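Local atomic coordinates of nitrite oxidoreductase subunit A (Kuenenia stuttgartiensis, PDB entry 7B04), a protein that belongs to the molybdopterin oxidoreductase family and carries a molybdenum atom, two MD1 molecules and an iron-sulfur cluster. Residues V377-T381 / D448-T452; L170-W174 / Y729-D733. One frame throughout, in Å; residues are numbered along the deposited sequence.

Contact 1 of 2, residues V377-T381 / D448-T452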
# COMPACT_ATOMS: atom_id res chain seq x y z
N VAL B 377 -5.56 -36.19 -20.27
CA VAL B 377 -6.97 -36.20 -19.89
C VAL B 377 -7.54 -37.62 -19.80
O VAL B 377 -8.51 -37.84 -19.07
CB VAL B 377 -7.79 -35.32 -20.83
CG1 VAL B 377 -9.06 -34.91 -20.13
CG2 VAL B 377 -7.00 -34.07 -21.14
N LYS B 378 -7.00 -38.58 -20.55
CA LYS B 378 -7.44 -39.97 -20.35
C LYS B 378 -7.15 -40.37 -18.91
O LYS B 378 -7.97 -41.02 -18.26
CB LYS B 378 -6.74 -40.92 -21.33
CG LYS B 378 -7.69 -41.64 -22.28
CD LYS B 378 -7.06 -41.81 -23.66
N LYS B 379 -5.97 -40.01 -18.42
CA LYS B 379 -5.65 -40.14 -17.01
C LYS B 379 -5.98 -38.84 -16.28
O LYS B 379 -6.37 -37.83 -16.88
CB LYS B 379 -4.17 -40.48 -16.81
CG LYS B 379 -3.45 -41.02 -18.02
CD LYS B 379 -1.99 -41.29 -17.66
CE LYS B 379 -1.18 -41.69 -18.88
NZ LYS B 379 0.28 -41.87 -18.63
N PHE B 380 -5.90 -38.89 -14.95
CA PHE B 380 -6.01 -37.74 -14.06
C PHE B 380 -7.31 -36.93 -14.15
O PHE B 380 -7.48 -35.98 -13.38
CB PHE B 380 -4.87 -36.76 -14.34
CG PHE B 380 -3.49 -37.34 -14.15
CD1 PHE B 380 -3.23 -38.25 -13.15
CD2 PHE B 380 -2.46 -36.96 -15.00
CE1 PHE B 380 -1.96 -38.77 -12.98
CE2 PHE B 380 -1.19 -37.49 -14.83
CZ PHE B 380 -0.94 -38.39 -13.83
N THR B 381 -8.23 -37.27 -15.05
CA THR B 381 -9.39 -36.43 -15.27
C THR B 381 -10.65 -37.29 -15.36
O THR B 381 -10.59 -38.46 -15.74
CB THR B 381 -9.22 -35.58 -16.55
OG1 THR B 381 -7.90 -35.04 -16.58
CG2 THR B 381 -10.21 -34.42 -16.54
N ASP B 448 -7.03 -46.03 -9.31
CA ASP B 448 -6.63 -46.36 -10.71
C ASP B 448 -6.63 -45.08 -11.53
O ASP B 448 -7.53 -44.86 -12.31
CB ASP B 448 -7.60 -47.33 -11.37
CG ASP B 448 -7.62 -48.69 -10.72
OD1 ASP B 448 -6.85 -48.89 -9.79
OD2 ASP B 448 -8.40 -49.51 -11.16
N VAL B 449 -5.58 -44.30 -11.35
CA VAL B 449 -5.45 -42.98 -11.99
C VAL B 449 -4.02 -42.87 -12.48
O VAL B 449 -3.14 -43.51 -11.94
CB VAL B 449 -5.76 -41.86 -10.98
CG1 VAL B 449 -4.60 -41.63 -10.04
CG2 VAL B 449 -6.15 -40.58 -11.68
N GLY B 450 -3.84 -42.06 -13.49
CA GLY B 450 -2.56 -41.83 -14.12
C GLY B 450 -2.05 -43.08 -14.81
O GLY B 450 -2.78 -43.76 -15.54
N GLU B 451 -0.78 -43.38 -14.56
CA GLU B 451 -0.10 -44.52 -15.17
C GLU B 451 -0.54 -45.85 -14.57
O GLU B 451 -0.07 -46.89 -15.05
CB GLU B 451 1.41 -44.35 -15.01
CG GLU B 451 2.06 -43.45 -16.04
CD GLU B 451 2.58 -44.23 -17.23
OE1 GLU B 451 3.10 -45.34 -17.02
OE2 GLU B 451 2.48 -43.72 -18.36
N THR B 452 -1.40 -45.84 -13.55
CA THR B 452 -1.95 -47.08 -13.01
C THR B 452 -2.84 -47.80 -14.02
O THR B 452 -2.91 -49.03 -14.01
CB THR B 452 -2.73 -46.79 -11.73
OG1 THR B 452 -1.88 -46.09 -10.80
CG2 THR B 452 -3.21 -48.08 -11.09
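Lys379, the first residue past the end of helix 374-378, meets Gly450 at the tip of the type II' beta turn Val449-Thr452, their CA atoms 4.6 Å apart. Lys379 starts with CB 3.4 Å from Gly450 CA and runs on as an extended chain along the turn, CD passing 3.3 Å from Gly450 O. At its end NZ forms a salt bridge with Glu451 OE2 at 2.9 Å, the hydrogen bond within it weak; the two side chains lie side by side and point the same way, Glu451 bending at chi2 (-93°). Phe380 CE1 is 3.3 Å from Gly450 CA and CD1 4.0 Å from Val449 CG2, these two partners approaching the ring obliquely. With CG2 anti to the backbone N, Val449 also sets this methyl beside Phe380 N. Each segment also has an internal hydroxyl bond: Thr381 OG1 donates to a lone pair of Lys379 O in the carbonyl plane, and Thr452 OG1 donates to Val449 O. Arg827 binds the carbonyls of Lys378 and Thr381, Ser818 holds Glu451 N, and the turn ends the loop between strand 440-444 and helix 452-455, so the contact joins that helix's start to the end of helix 374-378.

Contact 2 of 2, residues L170-W174 / Y729-D733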
# COMPACT_ATOMS: atom_id res chain seq x y z
N LEU B 170 -14.82 3.11 29.25
CA LEU B 170 -14.12 3.48 30.47
C LEU B 170 -12.87 2.63 30.66
O LEU B 170 -12.76 1.52 30.14
CB LEU B 170 -15.05 3.32 31.68
CG LEU B 170 -16.34 4.13 31.61
CD1 LEU B 170 -17.26 3.78 32.78
CD2 LEU B 170 -16.04 5.62 31.58
N ARG B 171 -11.92 3.18 31.41
CA ARG B 171 -10.70 2.44 31.71
C ARG B 171 -10.98 1.35 32.73
O ARG B 171 -11.75 1.53 33.67
CB ARG B 171 -9.62 3.39 32.25
CG ARG B 171 -8.31 2.69 32.60
CD ARG B 171 -7.36 3.58 33.38
NE ARG B 171 -6.11 2.89 33.68
CZ ARG B 171 -4.98 3.08 33.01
NH1 ARG B 171 -4.93 3.95 32.02
NH2 ARG B 171 -3.89 2.40 33.35
N ALA B 172 -10.34 0.20 32.54
CA ALA B 172 -10.42 -0.90 33.48
C ALA B 172 -9.03 -1.43 33.75
O ALA B 172 -8.16 -1.43 32.87
CB ALA B 172 -11.32 -2.03 32.96
N SER B 173 -8.82 -1.90 34.98
CA SER B 173 -7.63 -2.68 35.26
C SER B 173 -7.82 -4.09 34.72
O SER B 173 -8.95 -4.55 34.51
CB SER B 173 -7.34 -2.72 36.77
OG SER B 173 -8.24 -3.59 37.44
N TRP B 174 -6.71 -4.77 34.46
CA TRP B 174 -6.78 -6.10 33.84
C TRP B 174 -7.60 -7.06 34.68
O TRP B 174 -8.40 -7.84 34.14
CB TRP B 174 -5.37 -6.66 33.64
CG TRP B 174 -4.70 -6.11 32.44
CD1 TRP B 174 -3.73 -5.15 32.41
CD2 TRP B 174 -4.93 -6.48 31.07
NE1 TRP B 174 -3.34 -4.90 31.11
CE2 TRP B 174 -4.07 -5.70 30.27
CE3 TRP B 174 -5.78 -7.40 30.45
CZ2 TRP B 174 -4.04 -5.81 28.88
CZ3 TRP B 174 -5.75 -7.50 29.07
CH2 TRP B 174 -4.88 -6.71 28.31
N TYR B 729 2.37 0.94 26.07
CA TYR B 729 1.29 1.18 27.02
C TYR B 729 0.98 -0.09 27.81
O TYR B 729 1.72 -1.08 27.73
CB TYR B 729 0.05 1.69 26.29
CG TYR B 729 0.29 2.94 25.47
CD1 TYR B 729 0.35 4.19 26.07
CD2 TYR B 729 0.46 2.87 24.09
CE1 TYR B 729 0.57 5.34 25.33
CE2 TYR B 729 0.68 4.02 23.34
CZ TYR B 729 0.73 5.25 23.96
OH TYR B 729 0.95 6.38 23.22
N GLU B 730 -0.12 -0.08 28.57
CA GLU B 730 -0.49 -1.20 29.44
C GLU B 730 -1.08 -2.34 28.61
O GLU B 730 -2.29 -2.58 28.57
CB GLU B 730 -1.47 -0.74 30.51
CG GLU B 730 -1.71 -1.77 31.61
CD GLU B 730 -2.65 -1.27 32.68
OE1 GLU B 730 -3.19 -0.15 32.53
OE2 GLU B 730 -2.85 -1.99 33.68
N SER B 731 -0.19 -3.05 27.92
CA SER B 731 -0.58 -4.14 27.04
C SER B 731 0.01 -5.46 27.52
O SER B 731 1.01 -5.49 28.25
CB SER B 731 -0.15 -3.88 25.59
OG SER B 731 1.26 -3.97 25.46
N LYS B 732 -0.63 -6.56 27.12
CA LYS B 732 -0.19 -7.91 27.42
C LYS B 732 -0.12 -8.70 26.13
O LYS B 732 -0.64 -8.28 25.09
CB LYS B 732 -1.14 -8.62 28.40
CG LYS B 732 -1.17 -8.08 29.81
CD LYS B 732 -2.03 -8.99 30.69
CE LYS B 732 -2.23 -8.42 32.09
NZ LYS B 732 -0.96 -8.37 32.87
N ASP B 733 0.58 -9.83 26.18
CA ASP B 733 0.59 -10.71 25.03
C ASP B 733 -0.75 -11.42 24.93
O ASP B 733 -1.39 -11.71 25.94
CB ASP B 733 1.72 -11.75 25.14
CG ASP B 733 3.02 -11.17 25.69
OD1 ASP B 733 4.03 -11.11 24.94
OD2 ASP B 733 3.04 -10.77 26.87
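The ammonium-bearing end of Lys732 folds over one face of the Trp174 indole, making a CH-pi and a cation-pi contact with the same five-membered ring. Lys732 CE stands 3.4 Å from the centroid of that ring, 12° off its normal, and NZ is 4.4 Å from the same point. The aliphatic chain of Lys732 runs antiparallel to the Trp174 side chain, CG lying 3.8 Å from Trp174 CZ2, before a bend at chi4 (-67°) keeps NZ over the ring face as well. Glu730 meets another part of the indole: its CG is 3.6 Å from Trp174 NE1, and its OE2 is obliquely placed 3.5 Å from Trp174 CD1, with ring and carboxylate planes 75° apart. The other oxygen, Glu730 OE1, forms a salt bridge with Arg171 NH2 at 2.8 Å, where the two side chains cross at about a right angle. Phe695, Pro696 and Ile737 pack on Trp174, while Tyr729 reaches His200 of subunit C. Ser173 is an N-cap, its OG accepting from Glu176 N, and Glu730 centres an inverse gamma turn; the arrangement joins the start of helix 174-191, beside strand 169-171, outermost within this chain in a mixed sheet, to the loop entering helix 734-749.

The centres of contacts 1 and 2 are about 60 Å apart, on opposite sides of the chain's centre, sharing no helix or strand. Along the sequence, contact 1 is nested inside contact 2's loop. Contact 1 is largely buried: side chains pack against the backbone of a beta-turn glycine, with an ion pair at its more exposed end. Contact 2 lies at the surface, where the backbones stay apart and long side chains bridge the gap through an indole and opposite charges. No other chain of the assembly touches contact 1's segments, whereas subunit C meets Tyr729, next to the touching residues of contact 2; the Ser731 side chain is about 9 Å from a bound MD1.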